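Local structure of putative retaining b-glycosidase (Saccharophagus degradans, 5A95) at residues A[49-61]-A[279-291]. The protein is a family 5 glycoside hydrolase that probably cleaves mixed-linkage beta-glucans with retention of configuration at the anomeric carbon. The protein carries 1 engineered substitution. Sequence-based numbering, arbitrary orientation.
Sequences SFISVKGNKFIDD and GFAADTYPVIATQ. Engineered in segment 279-291: Gln291 (natural residue Glu). With BGC (beta-D-glucopyranose), chain D.
Ala282 O accepts a hydrogen bond from Asn56 ND2 (2.9 Å, N-H...O angle 153°), and the donor lies in the carbonyl plane. A water lies within hydrogen-bonding distance of both Ala282 O and Asn56 O and so bridges the two backbones beside the amide. Asn56 OD1 accepts a hydrogen bond from Lys57 NZ (3.0 Å). With both ends bonded, the amide is held in one orientation. The chi1 of 74° carries ND2 to Ala282 O while Asn56 CB packs against the backbone of Thr284, 3.4 Å from Thr284 C. Replacing Asn56 with alanine would remove both amide bonds, and Ala282 O would probably be left to water while the Lys57 ammonium would be likely to turn more freely.

Pro286 follows and packs against the type II' turn from Lys54 to Lys57, its CD 3.4 Å from Gly55 O. Its CG meets Val53 CG1 at 3.8 Å. Its CB lies over one face of the Phe58 ring, a CH-pi contact 3.6 Å from the centroid. Further on, Ile288 CG1 reaches Phe58 CZ at 3.6 Å.

The hairpin covers the N-terminal end of barrel strand 287-289, as expected for a bottom cap of the family 5 (beta/alpha)8 barrel. Strand 287-289 lies between strands 250-252 and 326-329 and leads to the engineered Gln291 at the glycan. Ile224 of strand 224-227 also touches Val53 and Phe58, while helix 267-279 precedes the segment that reaches Pro286.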
loop_
_atom_site.group_PDB
_atom_site.type_symbol
_atom_site.label_atom_id
_atom_site.label_comp_id
_atom_site.label_asym_id
_atom_site.label_seq_id
_atom_site.Cartn_x
_atom_site.Cartn_y
_atom_site.Cartn_z
ATOM N N SER A 49 -26.549 21.089 20.732
ATOM C CA SER A 49 -25.280 21.533 21.258
ATOM C C SER A 49 -24.133 20.679 20.722
ATOM O O SER A 49 -24.235 19.456 20.643
ATOM C CB SER A 49 -25.256 21.448 22.779
ATOM O OG SER A 49 -23.998 21.843 23.283
ATOM N N PHE A 50 -23.032 21.314 20.379
ATOM C CA PHE A 50 -21.779 20.595 20.255
ATOM C C PHE A 50 -21.390 20.025 21.605
ATOM O O PHE A 50 -21.576 20.651 22.655
ATOM C CB PHE A 50 -20.621 21.509 19.787
ATOM C CG PHE A 50 -20.662 21.844 18.329
ATOM C CD1 PHE A 50 -20.133 20.971 17.391
ATOM C CD2 PHE A 50 -21.271 23.014 17.879
ATOM C CE1 PHE A 50 -20.177 21.272 16.053
ATOM C CE2 PHE A 50 -21.306 23.314 16.529
ATOM C CZ PHE A 50 -20.769 22.436 15.613
ATOM N N ILE A 51 -20.777 18.850 21.569
ATOM C CA ILE A 51 -20.139 18.258 22.730
ATOM C C ILE A 51 -18.645 18.439 22.542
ATOM O O ILE A 51 -18.126 18.195 21.445
ATOM C CB ILE A 51 -20.478 16.761 22.880
ATOM C CG1 ILE A 51 -22.001 16.539 22.911
ATOM C CG2 ILE A 51 -19.801 16.166 24.123
ATOM C CD1 ILE A 51 -22.738 17.296 24.004
ATOM N N SER A 52 -17.955 18.842 23.583
ATOM C CA SER A 52 -16.513 19.097 23.559
ATOM C C SER A 52 -15.852 18.409 24.757
ATOM O O SER A 52 -16.530 17.894 25.641
ATOM C CB SER A 52 -16.217 20.604 23.568
ATOM O OG SER A 52 -16.857 21.245 24.634
ATOM N N VAL A 53 -14.520 18.401 24.760
ATOM C CA VAL A 53 -13.736 17.857 25.837
ATOM C C VAL A 53 -13.190 18.990 26.679
ATOM O O VAL A 53 -12.607 19.918 26.152
ATOM C CB VAL A 53 -12.604 16.988 25.265
ATOM C CG1 VAL A 53 -11.572 16.628 26.331
ATOM C CG2 VAL A 53 -13.168 15.732 24.615
ATOM N N LYS A 54 -13.328 18.847 27.993
ATOM C CA LYS A 54 -12.651 19.770 28.909
ATOM C C LYS A 54 -12.122 18.937 30.068
ATOM O O LYS A 54 -12.879 18.362 30.846
ATOM C CB LYS A 54 -13.587 20.894 29.411
ATOM C CG LYS A 54 -12.871 21.990 30.173
ATOM C CD LYS A 54 -13.755 23.195 30.393
ATOM C CE LYS A 54 -13.057 24.284 31.206
ATOM N NZ LYS A 54 -13.849 25.528 31.106
ATOM N N GLY A 55 -10.803 18.820 30.142
ATOM C CA GLY A 55 -10.214 17.969 31.135
ATOM C C GLY A 55 -10.637 16.520 30.961
ATOM O O GLY A 55 -10.586 15.980 29.847
ATOM N N ASN A 56 -11.108 15.918 32.033
ATOM C CA ASN A 56 -11.541 14.542 31.996
ATOM C C ASN A 56 -13.015 14.378 31.679
ATOM O O ASN A 56 -13.561 13.277 31.816
ATOM C CB ASN A 56 -11.170 13.788 33.279
ATOM C CG ASN A 56 -12.031 14.169 34.446
ATOM O OD1 ASN A 56 -12.572 15.278 34.511
ATOM N ND2 ASN A 56 -12.154 13.265 35.387
ATOM N N LYS A 57 -13.678 15.449 31.250
ATOM C CA LYS A 57 -15.121 15.406 30.999
ATOM C C LYS A 57 -15.469 15.761 29.569
ATOM O O LYS A 57 -14.771 16.525 28.906
ATOM C CB LYS A 57 -15.833 16.422 31.883
ATOM C CG LYS A 57 -15.678 16.207 33.373
ATOM C CD LYS A 57 -16.187 14.854 33.832
ATOM C CE LYS A 57 -16.345 14.853 35.355
ATOM N NZ LYS A 57 -15.167 15.438 36.061
ATOM N N PHE A 58 -16.586 15.224 29.119
ATOM C CA PHE A 58 -17.307 15.827 28.022
ATOM C C PHE A 58 -18.210 16.919 28.588
ATOM O O PHE A 58 -18.821 16.728 29.651
ATOM C CB PHE A 58 -18.168 14.801 27.281
ATOM C CG PHE A 58 -17.391 13.631 26.753
ATOM C CD1 PHE A 58 -16.438 13.813 25.770
ATOM C CD2 PHE A 58 -17.593 12.353 27.244
ATOM C CE1 PHE A 58 -15.723 12.754 25.260
ATOM C CE2 PHE A 58 -16.864 11.270 26.755
ATOM C CZ PHE A 58 -15.923 11.485 25.754
ATOM N N ILE A 59 -18.376 18.009 27.829
ATOM C CA ILE A 59 -19.289 19.104 28.207
ATOM C C ILE A 59 -20.118 19.553 27.021
ATOM O O ILE A 59 -19.686 19.411 25.861
ATOM C CB ILE A 59 -18.553 20.306 28.808
ATOM C CG1 ILE A 59 -17.507 20.875 27.852
ATOM C CG2 ILE A 59 -17.949 19.916 30.141
ATOM C CD1 ILE A 59 -17.008 22.239 28.266
ATOM N N ASP A 60 -21.305 20.086 27.313
ATOM C CA ASP A 60 -22.116 20.731 26.288
ATOM C C ASP A 60 -21.769 22.215 26.225
ATOM O O ASP A 60 -20.821 22.671 26.887
ATOM C CB ASP A 60 -23.605 20.471 26.514
ATOM C CG ASP A 60 -24.157 21.155 27.763
ATOM O OD1 ASP A 60 -23.508 22.056 28.307
ATOM O OD2 ASP A 60 -25.253 20.738 28.194
ATOM N N ASP A 61 -22.521 22.950 25.400
ATOM C CA ASP A 61 -22.262 24.369 25.155
ATOM C C ASP A 61 -22.715 25.298 26.286
ATOM O O ASP A 61 -22.468 26.501 26.208
ATOM C CB ASP A 61 -22.809 24.819 23.781
ATOM C CG ASP A 61 -24.323 24.764 23.665
ATOM O OD1 ASP A 61 -25.020 24.538 24.673
ATOM O OD2 ASP A 61 -24.809 24.999 22.518
ATOM N N GLY A 279 -9.754 1.916 33.566
ATOM C CA GLY A 279 -10.558 2.879 34.283
ATOM C C GLY A 279 -9.784 4.064 34.842
ATOM O O GLY A 279 -10.344 5.152 34.934
ATOM N N PHE A 280 -8.513 3.877 35.159
ATOM C CA PHE A 280 -7.684 4.950 35.654
ATOM C C PHE A 280 -7.689 6.107 34.659
ATOM O O PHE A 280 -7.512 7.270 35.043
ATOM C CB PHE A 280 -6.226 4.486 35.887
ATOM C CG PHE A 280 -5.483 4.342 34.601
ATOM C CD1 PHE A 280 -5.581 3.165 33.846
ATOM C CD2 PHE A 280 -4.812 5.443 34.052
ATOM C CE1 PHE A 280 -5.023 3.093 32.587
ATOM C CE2 PHE A 280 -4.294 5.383 32.796
ATOM C CZ PHE A 280 -4.383 4.212 32.062
ATOM N N ALA A 281 -7.857 5.811 33.375
ATOM C CA ALA A 281 -7.775 6.866 32.357
ATOM C C ALA A 281 -8.805 7.953 32.596
ATOM O O ALA A 281 -8.549 9.127 32.298
ATOM C CB ALA A 281 -7.911 6.272 30.968
ATOM N N ALA A 282 -9.958 7.572 33.137
ATOM C CA ALA A 282 -11.065 8.506 33.349
ATOM C C ALA A 282 -10.774 9.545 34.433
ATOM O O ALA A 282 -11.524 10.512 34.568
ATOM C CB ALA A 282 -12.326 7.726 33.679
ATOM N N ASP A 283 -9.697 9.356 35.191
ATOM C CA ASP A 283 -9.265 10.361 36.164
ATOM C C ASP A 283 -8.675 11.578 35.452
ATOM O O ASP A 283 -8.634 12.658 36.013
ATOM C CB ASP A 283 -8.178 9.786 37.088
ATOM C CG ASP A 283 -8.645 8.607 37.923
ATOM O OD1 ASP A 283 -9.850 8.434 38.096
ATOM O OD2 ASP A 283 -7.769 7.842 38.412
ATOM N N THR A 284 -8.218 11.404 34.212
ATOM C CA THR A 284 -7.479 12.424 33.472
ATOM C C THR A 284 -8.104 12.835 32.147
ATOM O O THR A 284 -8.015 13.996 31.740
ATOM C CB THR A 284 -6.014 11.971 33.272
ATOM O OG1 THR A 284 -5.458 11.636 34.538
ATOM C CG2 THR A 284 -5.187 13.047 32.618
ATOM N N TYR A 285 -8.734 11.875 31.474
ATOM C CA TYR A 285 -9.303 12.048 30.153
ATOM C C TYR A 285 -10.720 11.500 30.157
ATOM O O TYR A 285 -11.030 10.619 30.941
ATOM C CB TYR A 285 -8.510 11.235 29.103
ATOM C CG TYR A 285 -7.030 11.469 29.157
ATOM C CD1 TYR A 285 -6.444 12.631 28.629
ATOM C CD2 TYR A 285 -6.187 10.550 29.756
ATOM C CE1 TYR A 285 -5.070 12.836 28.696
ATOM C CE2 TYR A 285 -4.825 10.764 29.850
ATOM C CZ TYR A 285 -4.265 11.892 29.294
ATOM O OH TYR A 285 -2.914 12.113 29.397
ATOM N N PRO A 286 -11.562 11.974 29.245
ATOM C CA PRO A 286 -12.861 11.314 29.090
ATOM C C PRO A 286 -12.673 9.926 28.474
ATOM O O PRO A 286 -11.819 9.736 27.598
ATOM C CB PRO A 286 -13.634 12.218 28.130
ATOM C CG PRO A 286 -12.783 13.438 27.917
ATOM C CD PRO A 286 -11.369 13.065 28.278
ATOM N N VAL A 287 -13.489 8.979 28.927
ATOM C CA VAL A 287 -13.450 7.605 28.440
ATOM C C VAL A 287 -14.832 7.198 27.971
ATOM O O VAL A 287 -15.844 7.498 28.627
ATOM C CB VAL A 287 -12.973 6.652 29.554
ATOM C CG1 VAL A 287 -13.119 5.179 29.197
ATOM C CG2 VAL A 287 -11.550 6.984 29.906
ATOM N N ILE A 288 -14.882 6.526 26.822
ATOM C CA ILE A 288 -16.108 5.926 26.358
ATOM C C ILE A 288 -15.908 4.424 26.214
ATOM O O ILE A 288 -15.015 3.950 25.486
ATOM C CB ILE A 288 -16.657 6.489 25.014
ATOM C CG1 ILE A 288 -16.591 8.008 24.947
ATOM C CG2 ILE A 288 -18.073 5.978 24.761
ATOM C CD1 ILE A 288 -17.034 8.601 23.615
ATOM N N ALA A 289 -16.721 3.668 26.954
ATOM C CA ALA A 289 -16.750 2.225 26.807
ATOM C C ALA A 289 -17.616 1.913 25.592
ATOM O O ALA A 289 -18.828 1.707 25.722
ATOM C CB ALA A 289 -17.268 1.595 28.088
ATOM N N THR A 290 -17.002 1.946 24.400
ATOM C CA THR A 290 -17.787 1.875 23.178
ATOM C C THR A 290 -18.286 0.482 22.788
ATOM O O THR A 290 -19.092 0.370 21.873
ATOM C CB THR A 290 -17.067 2.528 22.000
ATOM O OG1 THR A 290 -15.725 2.046 21.947
ATOM C CG2 THR A 290 -17.091 4.031 22.081
ATOM N N GLN A 291 -17.815 -0.535 23.500
ATOM C CA GLN A 291 -18.415 -1.869 23.476
ATOM C C GLN A 291 -18.319 -2.427 24.864
ATOM O O GLN A 291 -17.295 -2.324 25.542
ATOM C CB GLN A 291 -17.741 -2.821 22.493
ATOM C CG GLN A 291 -17.917 -2.350 21.078
ATOM C CD GLN A 291 -17.415 -3.288 20.008
ATOM O OE1 GLN A 291 -17.185 -2.859 18.891
ATOM N NE2 GLN A 291 -17.361 -4.557 20.302
HETATM C C2 BGC D . -16.032 -7.034 17.871
HETATM C C3 BGC D . -17.474 -7.158 17.384
HETATM C C4 BGC D . -18.015 -8.545 17.750
HETATM C C5 BGC D . -17.853 -8.784 19.239
HETATM C C6 BGC D . -18.392 -10.125 19.674
HETATM C C1 BGC D . -15.803 -7.558 19.287
HETATM O O1 BGC D . -14.462 -7.891 19.537
HETATM O O2 BGC D . -15.582 -5.636 17.734
HETATM O O3 BGC D . -17.482 -6.858 15.952
HETATM O O4 BGC D . -19.385 -8.791 17.399
HETATM O O5 BGC D . -16.453 -8.788 19.496
HETATM O O6 BGC D . -17.983 -10.269 21.036
HETATM O O HOH W 1 -13.925 11.049 33.215
#